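Local coordinates for protein AA9 family lytic polysaccharide monooxygenase cel61B (Hypocrea jecorina, PDB 2VTC) that oxidatively cleaves glycosidic bonds in crystalline and amorphous polysaccharides such as cellulose, as a copper-dependent lytic polysaccharide monooxygenase, at residues Gln34-Asp39 with Gly55-Asp60; Val114-Glu119 with Trp134-Glu139. All coordinates share one frame; numbering follows the deposited sequence.

Contact 1: residues Gln34-Asp39 with Gly55-Asp60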
loop_
_atom_site.group_PDB
_atom_site.type_symbol
_atom_site.label_atom_id
_atom_site.label_comp_id
_atom_site.label_asym_id
_atom_site.label_seq_id
_atom_site.Cartn_x
_atom_site.Cartn_y
_atom_site.Cartn_z
ATOM N N GLN A 34 -0.261 -5.221 15.211
ATOM C CA GLN A 34 -1.666 -4.938 14.967
ATOM C C GLN A 34 -1.849 -3.814 13.937
ATOM O O GLN A 34 -1.190 -2.769 14.027
ATOM C CB GLN A 34 -2.378 -4.584 16.286
ATOM C CG GLN A 34 -3.888 -4.416 16.180
ATOM C CD GLN A 34 -4.573 -5.653 15.635
ATOM O OE1 GLN A 34 -5.316 -5.587 14.646
ATOM N NE2 GLN A 34 -4.295 -6.792 16.250
ATOM N N GLY A 35 -2.702 -4.050 12.940
ATOM C CA GLY A 35 -3.057 -3.024 11.958
ATOM C C GLY A 35 -4.375 -2.358 12.279
ATOM O O GLY A 35 -5.018 -2.691 13.294
ATOM N N PHE A 36 -4.793 -1.412 11.438
ATOM C CA PHE A 36 -6.088 -0.781 11.627
ATOM C C PHE A 36 -7.176 -1.707 11.091
ATOM O O PHE A 36 -7.093 -2.184 9.945
ATOM C CB PHE A 36 -6.178 0.586 10.938
ATOM C CG PHE A 36 -7.480 1.298 11.183
ATOM C CD1 PHE A 36 -7.674 2.055 12.355
ATOM C CD2 PHE A 36 -8.525 1.214 10.271
ATOM C CE1 PHE A 36 -8.878 2.722 12.576
ATOM C CE2 PHE A 36 -9.738 1.874 10.491
ATOM C CZ PHE A 36 -9.910 2.627 11.669
ATOM N N ILE A 37 -8.188 -1.958 11.911
ATOM C CA ILE A 37 -9.345 -2.749 11.482
ATOM C C ILE A 37 -10.634 -1.933 11.509
ATOM O O ILE A 37 -10.768 -0.964 12.258
ATOM C CB ILE A 37 -9.493 -4.048 12.319
ATOM C CG1 ILE A 37 -9.767 -3.712 13.797
ATOM C CG2 ILE A 37 -8.259 -4.918 12.153
ATOM C CD1 ILE A 37 -9.916 -4.934 14.719
ATOM N N LEU A 38 -11.599 -2.333 10.694
ATOM C CA LEU A 38 -12.853 -1.603 10.585
ATOM C C LEU A 38 -13.617 -1.430 11.923
ATOM O O LEU A 38 -14.307 -0.421 12.107
ATOM C CB LEU A 38 -13.750 -2.274 9.539
ATOM C CG LEU A 38 -14.963 -1.483 9.047
ATOM C CD1 LEU A 38 -14.582 -0.115 8.482
ATOM C CD2 LEU A 38 -15.722 -2.337 8.008
ATOM N N ASP A 39 -13.496 -2.403 12.828
ATOM C CA ASP A 39 -14.114 -2.322 14.167
ATOM C C ASP A 39 -13.722 -1.061 14.942
ATOM O O ASP A 39 -14.548 -0.481 15.656
ATOM C CB ASP A 39 -13.793 -3.566 15.003
ATOM C CG ASP A 39 -14.626 -4.776 14.592
ATOM O OD1 ASP A 39 -15.574 -4.604 13.788
ATOM O OD2 ASP A 39 -14.329 -5.899 15.062
ATOM N N GLY A 55 -1.151 0.971 11.975
ATOM C CA GLY A 55 -1.903 1.121 10.726
ATOM C C GLY A 55 -2.698 2.415 10.738
ATOM O O GLY A 55 -3.222 2.811 11.794
ATOM N N TRP A 56 -2.799 3.075 9.586
ATOM C CA TRP A 56 -3.526 4.336 9.494
ATOM C C TRP A 56 -5.038 4.159 9.665
ATOM O O TRP A 56 -5.636 3.195 9.163
ATOM C CB TRP A 56 -3.202 5.062 8.185
ATOM C CG TRP A 56 -1.841 5.730 8.172
ATOM C CD1 TRP A 56 -0.675 5.225 8.654
ATOM C CD2 TRP A 56 -1.529 7.022 7.614
ATOM N NE1 TRP A 56 0.372 6.134 8.447
ATOM C CE2 TRP A 56 -0.137 7.241 7.823
ATOM C CE3 TRP A 56 -2.292 8.028 6.986
ATOM C CZ2 TRP A 56 0.508 8.418 7.418
ATOM C CZ3 TRP A 56 -1.641 9.219 6.579
ATOM C CH2 TRP A 56 -0.243 9.386 6.794
ATOM N N TYR A 57 -5.659 5.097 10.369
ATOM C CA TYR A 57 -7.111 5.225 10.347
ATOM C C TYR A 57 -7.612 5.585 8.933
ATOM O O TYR A 57 -7.018 6.417 8.224
ATOM C CB TYR A 57 -7.498 6.300 11.379
ATOM C CG TYR A 57 -8.946 6.730 11.413
ATOM C CD1 TYR A 57 -9.836 6.150 12.326
ATOM C CD2 TYR A 57 -9.420 7.749 10.571
ATOM C CE1 TYR A 57 -11.166 6.567 12.378
ATOM C CE2 TYR A 57 -10.742 8.180 10.629
ATOM C CZ TYR A 57 -11.607 7.566 11.526
ATOM O OH TYR A 57 -12.911 7.968 11.567
ATOM N N ALA A 58 -8.708 4.955 8.507
ATOM C CA ALA A 58 -9.338 5.280 7.233
ATOM C C ALA A 58 -10.849 5.030 7.288
ATOM O O ALA A 58 -11.310 4.262 8.117
ATOM C CB ALA A 58 -8.678 4.489 6.078
ATOM N N GLU A 59 -11.609 5.688 6.423
ATOM C CA GLU A 59 -13.064 5.690 6.583
ATOM C C GLU A 59 -13.836 5.073 5.422
ATOM O O GLU A 59 -14.979 5.477 5.178
ATOM C CB GLU A 59 -13.573 7.130 6.813
ATOM C CG GLU A 59 -13.009 7.788 8.078
ATOM C CD GLU A 59 -13.686 9.092 8.448
ATOM O OE1 GLU A 59 -14.258 9.774 7.577
ATOM O OE2 GLU A 59 -13.616 9.448 9.635
ATOM N N ASP A 60 -13.213 4.151 4.676
ATOM C CA ASP A 60 -13.982 3.381 3.674
ATOM C C ASP A 60 -14.620 2.154 4.339
ATOM O O ASP A 60 -13.960 1.148 4.620
ATOM C CB ASP A 60 -13.115 3.000 2.462
ATOM C CG ASP A 60 -13.949 2.476 1.303
ATOM O OD1 ASP A 60 -14.821 1.612 1.578
ATOM O OD2 ASP A 60 -13.732 2.945 0.157
#
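Asp-60, whose carbonyl O lies against Leu-38 CD1 at 4.1 Å, has its carboxylate atom OD1 gripped by two backbone N-H groups, those of Asp-62 and Gly-64; the bond to Asp-62 closes an Asx turn. No hydrogen bond joins segment 34-39 to segment 55-60, although the two run in nearly the same direction, 11° apart. Their join is made instead by one aromatic ring laid over a neighbouring backbone. Phe-36 holds CG anti to its own N (chi1 -177°), a setting that carries the ring across segment 55-60. Tyr-57 CA stands over the ring centre in a CH-pi contact, 3.8 Å from the Phe-36 centroid, and Ala-58 N lies over the same face, nearer the rim. At the base of the ring, Phe-36 CB comes to 3.2 Å from Trp-56 O. The side chains of Phe-36 and Tyr-57 then run side by side, with Phe-36 CE1 3.6 Å from Tyr-57 CD1 and their planes inclined at 72°. Beyond this touch, Tyr-57 OH reaches the anti lone pair of Glu-59 OE2 at 2.5 Å, in the plane of the phenol ring, which ties down the far end of the tyrosine. Gly-55 fits closely against Gly-35 and Phe-36: a beta carbon on it would run into Phe-36 N. Its own N is buried here without a partner. A ring just before helix 38-47, packed on the loop that follows that helix, is consistent with the large L2 insertion that AA9 enzymes carry on their immunoglobulin-like beta-sandwich.

Contact 2: residues Val114-Glu119 with Trp134-Glu139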
loop_
_atom_site.group_PDB
_atom_site.type_symbol
_atom_site.label_atom_id
_atom_site.label_comp_id
_atom_site.label_asym_id
_atom_site.label_seq_id
_atom_site.Cartn_x
_atom_site.Cartn_y
_atom_site.Cartn_z
ATOM N N VAL A 114 2.074 -3.123 -5.704
ATOM C CA VAL A 114 3.221 -2.213 -5.547
ATOM C C VAL A 114 3.283 -1.720 -4.088
ATOM O O VAL A 114 2.246 -1.615 -3.415
ATOM C CB VAL A 114 3.121 -0.988 -6.512
ATOM C CG1 VAL A 114 3.203 -1.411 -7.997
ATOM C CG2 VAL A 114 1.822 -0.190 -6.262
ATOM N N THR A 115 4.505 -1.443 -3.615
ATOM C CA THR A 115 4.715 -0.882 -2.270
ATOM C C THR A 115 5.704 0.280 -2.337
ATOM O O THR A 115 6.718 0.218 -3.043
ATOM C CB THR A 115 5.228 -1.945 -1.273
ATOM O OG1 THR A 115 4.393 -3.108 -1.381
ATOM C CG2 THR A 115 5.158 -1.459 0.173
ATOM N N TYR A 116 5.383 1.334 -1.587
ATOM C CA TYR A 116 6.215 2.551 -1.556
ATOM C C TYR A 116 6.621 2.842 -0.111
ATOM O O TYR A 116 5.984 2.350 0.848
ATOM C CB TYR A 116 5.424 3.760 -2.084
ATOM C CG TYR A 116 4.896 3.643 -3.506
ATOM C CD1 TYR A 116 5.598 4.174 -4.586
ATOM C CD2 TYR A 116 3.660 3.015 -3.760
ATOM C CE1 TYR A 116 5.117 4.056 -5.901
ATOM C CE2 TYR A 116 3.171 2.895 -5.056
ATOM C CZ TYR A 116 3.892 3.428 -6.118
ATOM O OH TYR A 116 3.392 3.336 -7.407
ATOM N N VAL A 117 7.645 3.684 0.029
ATOM C CA VAL A 117 8.053 4.209 1.346
ATOM C C VAL A 117 8.271 5.723 1.267
ATOM O O VAL A 117 8.622 6.239 0.221
ATOM C CB VAL A 117 9.310 3.472 1.878
ATOM C CG1 VAL A 117 10.505 3.697 0.976
ATOM C CG2 VAL A 117 9.610 3.834 3.354
ATOM N N VAL A 118 7.982 6.408 2.367
ATOM C CA VAL A 118 8.225 7.840 2.490
ATOM C C VAL A 118 8.795 8.125 3.888
ATOM O O VAL A 118 8.392 7.502 4.882
ATOM C CB VAL A 118 6.930 8.641 2.332
ATOM C CG1 VAL A 118 6.062 8.447 3.531
ATOM C CG2 VAL A 118 7.226 10.102 2.199
ATOM N N GLU A 119 9.702 9.100 3.962
ATOM C CA GLU A 119 10.202 9.558 5.259
ATOM C C GLU A 119 9.326 10.669 5.861
ATOM O O GLU A 119 8.731 11.472 5.138
ATOM C CB GLU A 119 11.664 10.012 5.136
ATOM C CG GLU A 119 12.326 10.233 6.512
ATOM C CD GLU A 119 13.787 10.692 6.432
ATOM O OE1 GLU A 119 14.368 10.740 5.328
ATOM O OE2 GLU A 119 14.336 11.002 7.522
ATOM N N TRP A 134 6.874 9.678 -2.115
ATOM C CA TRP A 134 6.968 8.234 -2.107
ATOM C C TRP A 134 8.003 7.681 -3.063
ATOM O O TRP A 134 8.168 8.180 -4.172
ATOM C CB TRP A 134 5.587 7.685 -2.505
ATOM C CG TRP A 134 4.552 8.154 -1.549
ATOM C CD1 TRP A 134 3.701 9.222 -1.712
ATOM C CD2 TRP A 134 4.256 7.592 -0.272
ATOM N NE1 TRP A 134 2.901 9.372 -0.602
ATOM C CE2 TRP A 134 3.205 8.374 0.293
ATOM C CE3 TRP A 134 4.792 6.523 0.475
ATOM C CZ2 TRP A 134 2.672 8.113 1.560
ATOM C CZ3 TRP A 134 4.248 6.265 1.747
ATOM C CH2 TRP A 134 3.198 7.068 2.267
ATOM N N VAL A 135 8.692 6.638 -2.597
ATOM C CA VAL A 135 9.691 5.935 -3.381
ATOM C C VAL A 135 9.273 4.471 -3.529
ATOM O O VAL A 135 9.029 3.813 -2.544
ATOM C CB VAL A 135 11.070 6.036 -2.671
ATOM C CG1 VAL A 135 12.118 5.220 -3.380
ATOM C CG2 VAL A 135 11.505 7.512 -2.604
ATOM N N LYS A 136 9.179 3.984 -4.771
ATOM C CA LYS A 136 8.765 2.583 -4.996
ATOM C C LYS A 136 9.851 1.606 -4.546
ATOM O O LYS A 136 10.995 1.717 -4.989
ATOM C CB LYS A 136 8.454 2.358 -6.472
ATOM C CG LYS A 136 7.874 0.957 -6.769
ATOM C CD LYS A 136 7.667 0.756 -8.266
ATOM C CE LYS A 136 6.290 1.257 -8.741
ATOM N NZ LYS A 136 6.180 1.266 -10.244
ATOM N N ILE A 137 9.491 0.656 -3.684
ATOM C CA ILE A 137 10.451 -0.357 -3.208
ATOM C C ILE A 137 10.076 -1.803 -3.575
ATOM O O ILE A 137 10.861 -2.733 -3.340
ATOM C CB ILE A 137 10.716 -0.244 -1.672
ATOM C CG1 ILE A 137 9.427 -0.479 -0.860
ATOM C CG2 ILE A 137 11.369 1.116 -1.366
ATOM C CD1 ILE A 137 9.649 -0.906 0.571
ATOM N N GLN A 138 8.889 -1.981 -4.148
ATOM C CA GLN A 138 8.415 -3.302 -4.589
ATOM C C GLN A 138 7.372 -3.148 -5.699
ATOM O O GLN A 138 6.517 -2.268 -5.646
ATOM C CB GLN A 138 7.841 -4.075 -3.390
ATOM C CG GLN A 138 7.220 -5.470 -3.684
ATOM C CD GLN A 138 5.775 -5.388 -4.188
ATOM O OE1 GLN A 138 4.971 -4.548 -3.739
ATOM N NE2 GLN A 138 5.429 -6.281 -5.123
ATOM N N GLU A 139 7.476 -3.987 -6.726
ATOM C CA GLU A 139 6.418 -4.067 -7.738
ATOM C C GLU A 139 6.351 -5.473 -8.340
ATOM O O GLU A 139 7.383 -6.143 -8.518
ATOM C CB GLU A 139 6.602 -3.022 -8.854
ATOM C CG GLU A 139 7.902 -3.151 -9.663
ATOM C CD GLU A 139 8.042 -2.163 -10.793
ATOM O OE1 GLU A 139 7.131 -1.313 -10.994
ATOM O OE2 GLU A 139 9.070 -2.248 -11.517
#
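Thr-115 turns OG1 away from its carbonyl carbon (chi1 -49°) and Gln-138 bends back at chi2 (-82°), bringing OG1 to donate to OE1 at 2.8 Å; OG1 also bonds His-178 ND1. The pair sits at a classic beta bulge in an antiparallel ladder of the AA9 beta-sandwich: Ile-137 and Gln-138 both face Thr-115, whose O accepts the N-H of each. The bond from Ile-137 N to Thr-115 O is the shorter and straighter, at 2.9 Å and 165°. Val-117 and Val-135 exchange two backbone bonds, and Val-117 CG1 packs 3.6 Å from Ile-137 CG2. Thr-115, Ile-137 and Gln-138 touch Val-163 of the opposing sheet. Val-118 CG1 lies over the six-membered ring of Trp-134, 3.6 Å from its centroid, while Tyr-116 CB meets Trp-134 CE3. With Trp-134 cut back to an alanine, Val-118 CG1 would lose its CH-pi face, and a gap would probably open beside Tyr-116 CB. The Tyr-116 ring crosses the Lys-136 side chain obliquely, CE1 3.8 Å from Lys-136 CB, and its OH bonds Tyr-221. Lys-136 NZ, also held by Pro-242 O and Pro-244 O, forms a salt bridge with Glu-139 OE1 at 2.8 Å, from above the carboxylate plane.

How the contacts relate
Two ways of joining distant chain segments appear here in one enzyme: contact 1 fastens a loop through a ring, contact 2 a pair of strands through a bulged ladder. Their centres are 20 Å apart and their nearest atoms about 6 Å, without touching. The fold nevertheless links them: the backbone of Trp-56 bonds Cys-198 in strand 193-204, which pairs with strand 172-182, itself the neighbour of strand 113-119. Contact 1 lies closer to the copper site, occupied in this crystal by nickel: the Asp-60 side chain is about 6 Å from that of His-20 and about 9 Å from the nickel. Contact 2 stays further off, the Val-114 side chain about 10 Å from that of Tyr-195.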